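Local coordinates for protein replicative DNA helicase (Nostoc punctiforme, PDB 4O1R) that carries an intein that probably excises itself by protein splicing and joins the flanking helicase segments, at residues A[85-97]-A[105-117]. Sequence-based numbering, arbitrary orientation.
Sequences KRLDELTPKEHLA and DIYWDEIVSITYS. Unlike the reference sequence in segment 85-97: Ala97 (reference Cys). Unlike the reference sequence in segment 105-117: Ile106 (reference Val), Thr115 (reference Glu). With NA (sodium ion), chain B.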
loop_
_atom_site.group_PDB
_atom_site.type_symbol
_atom_site.label_atom_id
_atom_site.label_comp_id
_atom_site.label_asym_id
_atom_site.label_seq_id
_atom_site.Cartn_x
_atom_site.Cartn_y
_atom_site.Cartn_z
ATOM N N LYS A 85 0.282 10.409 5.702
ATOM C CA LYS A 85 -0.807 11.308 5.296
ATOM C C LYS A 85 -1.863 10.544 4.513
ATOM O O LYS A 85 -1.541 9.655 3.709
ATOM C CB LYS A 85 -0.280 12.431 4.393
ATOM C CG LYS A 85 0.712 13.378 5.050
ATOM C CD LYS A 85 0.789 14.664 4.274
ATOM C CE LYS A 85 1.750 15.618 4.916
ATOM N NZ LYS A 85 1.918 16.807 4.043
ATOM N N ARG A 86 -3.120 10.891 4.759
ATOM C CA ARG A 86 -4.225 10.387 3.948
ATOM C C ARG A 86 -4.041 10.765 2.488
ATOM O O ARG A 86 -3.562 11.868 2.174
ATOM C CB ARG A 86 -5.528 11.016 4.420
ATOM C CG ARG A 86 -5.949 10.649 5.834
ATOM C CD ARG A 86 -7.054 11.576 6.318
ATOM N NE ARG A 86 -8.226 11.516 5.433
ATOM C CZ ARG A 86 -9.406 10.997 5.760
ATOM N NH1 ARG A 86 -9.596 10.443 6.952
ATOM N NH2 ARG A 86 -10.387 11.015 4.858
ATOM N N LEU A 87 -4.453 9.872 1.595
ATOM C CA LEU A 87 -4.447 10.171 0.172
ATOM C C LEU A 87 -5.143 11.510 -0.116
ATOM O O LEU A 87 -4.643 12.323 -0.915
ATOM C CB LEU A 87 -5.094 9.018 -0.623
ATOM C CG LEU A 87 -5.197 9.233 -2.144
ATOM C CD1 LEU A 87 -5.150 7.897 -2.882
ATOM C CD2 LEU A 87 -6.464 10.010 -2.516
ATOM N N ASP A 88 -6.273 11.752 0.553
ATOM C CA ASP A 88 -7.025 12.971 0.290
ATOM C C ASP A 88 -6.451 14.213 0.978
ATOM O O ASP A 88 -7.060 15.287 0.920
ATOM C CB ASP A 88 -8.530 12.767 0.549
ATOM C CG ASP A 88 -8.861 12.464 1.992
ATOM O OD1 ASP A 88 -8.047 12.733 2.898
ATOM O OD2 ASP A 88 -9.980 11.945 2.225
ATOM N N GLU A 89 -5.251 14.066 1.564
ATOM C CA GLU A 89 -4.472 15.214 2.047
ATOM C C GLU A 89 -3.164 15.415 1.276
ATOM O O GLU A 89 -2.413 16.338 1.567
ATOM C CB GLU A 89 -4.197 15.079 3.548
ATOM C CG GLU A 89 -5.487 15.154 4.401
ATOM C CD GLU A 89 -6.173 16.542 4.404
ATOM O OE1 GLU A 89 -5.492 17.575 4.224
ATOM O OE2 GLU A 89 -7.410 16.606 4.589
ATOM N N LEU A 90 -2.909 14.576 0.276
ATOM C CA LEU A 90 -1.691 14.694 -0.520
ATOM C C LEU A 90 -1.857 15.731 -1.614
ATOM O O LEU A 90 -2.961 15.958 -2.122
ATOM C CB LEU A 90 -1.335 13.345 -1.142
ATOM C CG LEU A 90 -0.961 12.241 -0.151
ATOM C CD1 LEU A 90 -0.850 10.914 -0.868
ATOM C CD2 LEU A 90 0.358 12.573 0.532
ATOM N N THR A 91 -0.747 16.348 -1.990
ATOM C CA THR A 91 -0.770 17.434 -2.970
ATOM C C THR A 91 0.056 17.061 -4.202
ATOM O O THR A 91 0.903 16.157 -4.161
ATOM C CB THR A 91 -0.236 18.756 -2.360
ATOM O OG1 THR A 91 1.158 18.608 -2.055
ATOM C CG2 THR A 91 -1.020 19.165 -1.084
ATOM N N PRO A 92 -0.178 17.772 -5.322
ATOM C CA PRO A 92 0.647 17.523 -6.503
ATOM C C PRO A 92 2.121 17.743 -6.156
ATOM O O PRO A 92 2.436 18.664 -5.400
ATOM C CB PRO A 92 0.159 18.580 -7.500
ATOM C CG PRO A 92 -1.268 18.853 -7.062
ATOM C CD PRO A 92 -1.195 18.815 -5.555
ATOM N N LYS A 93 2.997 16.891 -6.691
ATOM C CA LYS A 93 4.458 16.968 -6.486
ATOM C C LYS A 93 4.927 16.526 -5.110
ATOM O O LYS A 93 6.123 16.466 -4.868
ATOM C CB LYS A 93 5.023 18.357 -6.812
ATOM C CG LYS A 93 4.717 18.762 -8.256
ATOM C CD LYS A 93 5.376 20.048 -8.644
ATOM C CE LYS A 93 4.752 21.169 -7.891
ATOM N NZ LYS A 93 5.369 22.461 -8.231
ATOM N N GLU A 94 4.001 16.195 -4.217
ATOM C CA GLU A 94 4.409 15.654 -2.924
ATOM C C GLU A 94 5.070 14.287 -3.132
ATOM O O GLU A 94 4.696 13.543 -4.038
ATOM C CB GLU A 94 3.203 15.568 -1.993
ATOM C CG GLU A 94 3.566 15.338 -0.542
ATOM C CD GLU A 94 2.517 15.865 0.400
ATOM O OE1 GLU A 94 1.460 16.360 -0.055
ATOM O OE2 GLU A 94 2.770 15.824 1.616
ATOM N N HIS A 95 6.056 13.952 -2.300
ATOM C CA HIS A 95 6.784 12.696 -2.465
ATOM C C HIS A 95 6.328 11.630 -1.471
ATOM O O HIS A 95 5.978 11.944 -0.328
ATOM C CB HIS A 95 8.284 12.943 -2.297
ATOM C CG HIS A 95 8.913 13.721 -3.416
ATOM N ND1 HIS A 95 8.593 15.032 -3.713
ATOM C CD2 HIS A 95 9.893 13.370 -4.282
ATOM C CE1 HIS A 95 9.337 15.444 -4.730
ATOM N NE2 HIS A 95 10.134 14.456 -5.087
ATOM N N LEU A 96 6.358 10.374 -1.922
ATOM C CA LEU A 96 5.973 9.217 -1.109
ATOM C C LEU A 96 7.096 8.199 -1.072
ATOM O O LEU A 96 7.870 8.076 -2.032
ATOM C CB LEU A 96 4.750 8.513 -1.699
ATOM C CG LEU A 96 3.484 9.315 -1.909
ATOM C CD1 LEU A 96 2.439 8.362 -2.464
ATOM C CD2 LEU A 96 3.054 9.909 -0.579
ATOM N N ALA A 97 7.158 7.448 0.030
ATOM C CA ALA A 97 8.138 6.379 0.171
ATOM C C ALA A 97 7.726 5.151 -0.613
ATOM O O ALA A 97 6.601 4.644 -0.464
ATOM C CB ALA A 97 8.298 6.006 1.633
ATOM N N ASP A 105 16.157 -0.782 0.588
ATOM C CA ASP A 105 16.014 0.659 0.787
ATOM C C ASP A 105 14.761 1.212 0.135
ATOM O O ASP A 105 14.148 0.592 -0.745
ATOM C CB ASP A 105 17.210 1.430 0.223
ATOM C CG ASP A 105 18.509 1.143 0.952
ATOM O OD1 ASP A 105 18.537 0.312 1.886
ATOM O OD2 ASP A 105 19.515 1.767 0.573
ATOM N N ILE A 106 14.407 2.409 0.574
ATOM C CA ILE A 106 13.302 3.141 -0.028
ATOM C C ILE A 106 13.809 4.352 -0.814
ATOM O O ILE A 106 14.947 4.813 -0.638
ATOM C CB ILE A 106 12.198 3.541 1.012
ATOM C CG1 ILE A 106 12.738 4.480 2.094
ATOM C CG2 ILE A 106 11.537 2.294 1.616
ATOM C CD1 ILE A 106 12.592 5.947 1.767
ATOM N N TYR A 107 12.959 4.845 -1.706
ATOM C CA TYR A 107 13.210 6.082 -2.420
ATOM C C TYR A 107 11.949 6.931 -2.341
ATOM O O TYR A 107 10.841 6.414 -2.170
ATOM C CB TYR A 107 13.737 5.854 -3.842
ATOM C CG TYR A 107 12.669 5.511 -4.810
ATOM C CD1 TYR A 107 12.138 6.479 -5.649
ATOM C CD2 TYR A 107 12.161 4.222 -4.876
ATOM C CE1 TYR A 107 11.143 6.171 -6.518
ATOM C CE2 TYR A 107 11.165 3.906 -5.749
ATOM C CZ TYR A 107 10.655 4.880 -6.565
ATOM O OH TYR A 107 9.647 4.560 -7.441
ATOM N N TRP A 108 12.121 8.239 -2.461
ATOM C CA TRP A 108 11.008 9.178 -2.346
ATOM C C TRP A 108 10.556 9.642 -3.717
ATOM O O TRP A 108 11.174 10.534 -4.302
ATOM C CB TRP A 108 11.452 10.379 -1.514
ATOM C CG TRP A 108 11.815 10.001 -0.116
ATOM C CD1 TRP A 108 13.071 9.781 0.372
ATOM C CD2 TRP A 108 10.912 9.764 0.977
ATOM N NE1 TRP A 108 13.006 9.440 1.701
ATOM C CE2 TRP A 108 11.694 9.425 2.099
ATOM C CE3 TRP A 108 9.517 9.832 1.124
ATOM C CZ2 TRP A 108 11.132 9.131 3.349
ATOM C CZ3 TRP A 108 8.963 9.538 2.375
ATOM C CH2 TRP A 108 9.770 9.197 3.469
ATOM N N ASP A 109 9.483 9.047 -4.224
ATOM C CA ASP A 109 9.022 9.346 -5.577
ATOM C C ASP A 109 7.979 10.457 -5.549
ATOM O O ASP A 109 7.199 10.576 -4.607
ATOM C CB ASP A 109 8.446 8.088 -6.236
ATOM C CG ASP A 109 8.462 8.152 -7.764
ATOM O OD1 ASP A 109 9.004 9.111 -8.355
ATOM O OD2 ASP A 109 7.950 7.194 -8.350
ATOM N N GLU A 110 7.944 11.241 -6.608
ATOM C CA GLU A 110 7.007 12.344 -6.737
ATOM C C GLU A 110 5.639 11.869 -7.231
ATOM O O GLU A 110 5.556 11.089 -8.191
ATOM C CB GLU A 110 7.590 13.323 -7.760
ATOM C CG GLU A 110 6.792 14.591 -7.900
ATOM C CD GLU A 110 7.103 15.350 -9.163
ATOM O OE1 GLU A 110 7.255 14.719 -10.230
ATOM O OE2 GLU A 110 7.137 16.582 -9.093
ATOM N N ILE A 111 4.572 12.362 -6.603
ATOM C CA ILE A 111 3.213 12.154 -7.115
ATOM C C ILE A 111 2.987 13.043 -8.330
ATOM O O ILE A 111 3.202 14.269 -8.255
ATOM C CB ILE A 111 2.165 12.506 -6.049
ATOM C CG1 ILE A 111 2.295 11.571 -4.845
ATOM C CG2 ILE A 111 0.739 12.423 -6.639
ATOM C CD1 ILE A 111 1.565 12.063 -3.621
ATOM N N VAL A 112 2.569 12.434 -9.443
ATOM C CA VAL A 112 2.242 13.205 -10.660
ATOM C C VAL A 112 0.744 13.364 -10.910
ATOM O O VAL A 112 0.332 14.281 -11.619
ATOM C CB VAL A 112 2.962 12.673 -11.937
ATOM C CG1 VAL A 112 4.480 12.765 -11.781
ATOM C CG2 VAL A 112 2.546 11.258 -12.255
ATOM N N SER A 113 -0.069 12.496 -10.313
ATOM C CA SER A 113 -1.512 12.616 -10.472
ATOM C C SER A 113 -2.272 11.899 -9.387
ATOM O O SER A 113 -1.841 10.850 -8.899
ATOM C CB SER A 113 -1.954 12.133 -11.859
ATOM O OG SER A 113 -1.665 10.782 -12.029
ATOM N N ILE A 114 -3.396 12.496 -9.005
ATOM C CA ILE A 114 -4.399 11.831 -8.169
ATOM C C ILE A 114 -5.745 12.094 -8.823
ATOM O O ILE A 114 -6.088 13.254 -9.092
ATOM C CB ILE A 114 -4.407 12.323 -6.702
ATOM C CG1 ILE A 114 -3.026 12.138 -6.059
ATOM C CG2 ILE A 114 -5.455 11.558 -5.908
ATOM C CD1 ILE A 114 -2.929 12.754 -4.671
ATOM N N THR A 115 -6.509 11.027 -9.073
ATOM C CA THR A 115 -7.734 11.131 -9.860
ATOM C C THR A 115 -8.808 10.249 -9.260
ATOM O O THR A 115 -8.590 9.053 -9.075
ATOM C CB THR A 115 -7.470 10.637 -11.319
ATOM O OG1 THR A 115 -6.389 11.372 -11.917
ATOM C CG2 THR A 115 -8.726 10.748 -12.182
ATOM N N TYR A 116 -9.978 10.811 -8.975
ATOM C CA TYR A 116 -11.108 9.984 -8.578
ATOM C C TYR A 116 -11.394 8.960 -9.675
ATOM O O TYR A 116 -11.478 9.312 -10.852
ATOM C CB TYR A 116 -12.333 10.860 -8.298
ATOM C CG TYR A 116 -13.552 10.039 -7.997
ATOM C CD1 TYR A 116 -13.597 9.206 -6.877
ATOM C CD2 TYR A 116 -14.654 10.075 -8.831
ATOM C CE1 TYR A 116 -14.726 8.434 -6.598
ATOM C CE2 TYR A 116 -15.781 9.309 -8.560
ATOM C CZ TYR A 116 -15.808 8.493 -7.446
ATOM O OH TYR A 116 -16.934 7.727 -7.175
ATOM N N SER A 117 -11.555 7.693 -9.294
ATOM C CA SER A 117 -11.771 6.649 -10.307
ATOM C C SER A 117 -12.925 5.694 -9.989
ATOM O O SER A 117 -12.914 4.532 -10.397
ATOM C CB SER A 117 -10.470 5.891 -10.583
ATOM O OG SER A 117 -9.973 5.320 -9.404
HETATM NA NA NA B . 2.665 19.878 -3.439
HETATM O O HOH W 1 4.206 19.105 -1.765
HETATM O O HOH W 2 4.353 21.347 -4.248
#
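Ile111 drives CD1 among Leu90, Glu94 and Leu96, coming within 3.8 Å of Leu90 CD1 and equally near Leu96 CG. With its CG1 anti to the carbonyl carbon (chi1 -63°), the longer branch reaches across Glu94 O, which accepts a nearly straight bond from Ile111 N (2.8 Å, 167°). Leu90 meets Ile111 at about a right angle, and its CB also touches Ile114 CD1; further along, Leu87 CD2 packs on Ile114 CG2, the two side chains running antiparallel to one another. Beyond Glu94 the two segments pair as an antiparallel beta hairpin of the intein splicing (Hint) fold, strand 95-99 against strand 106-126, with Leu96 and Asp109 the hydrogen-bonded pair. Beside that pair, Glu110 CB sits over one face of the His95 imidazole, a CH-pi contact, while Trp108 O lies at the ring's edge. Ala97 CB likewise rests over the six-membered ring of Trp108, 3.7 Å from CZ3. The type II beta turn from Thr91 to Glu94 is braced by Glu94, whose OE1 accepts from Thr91 N and Thr91 OG1 while OE2 pairs with Lys85 NZ; an alanine here would probably leave that lysine without its mate and the Thr91 hydroxyl less firmly positioned. Thr91 OG1 and Pro92 O bind a sodium ion that two waters also ligate.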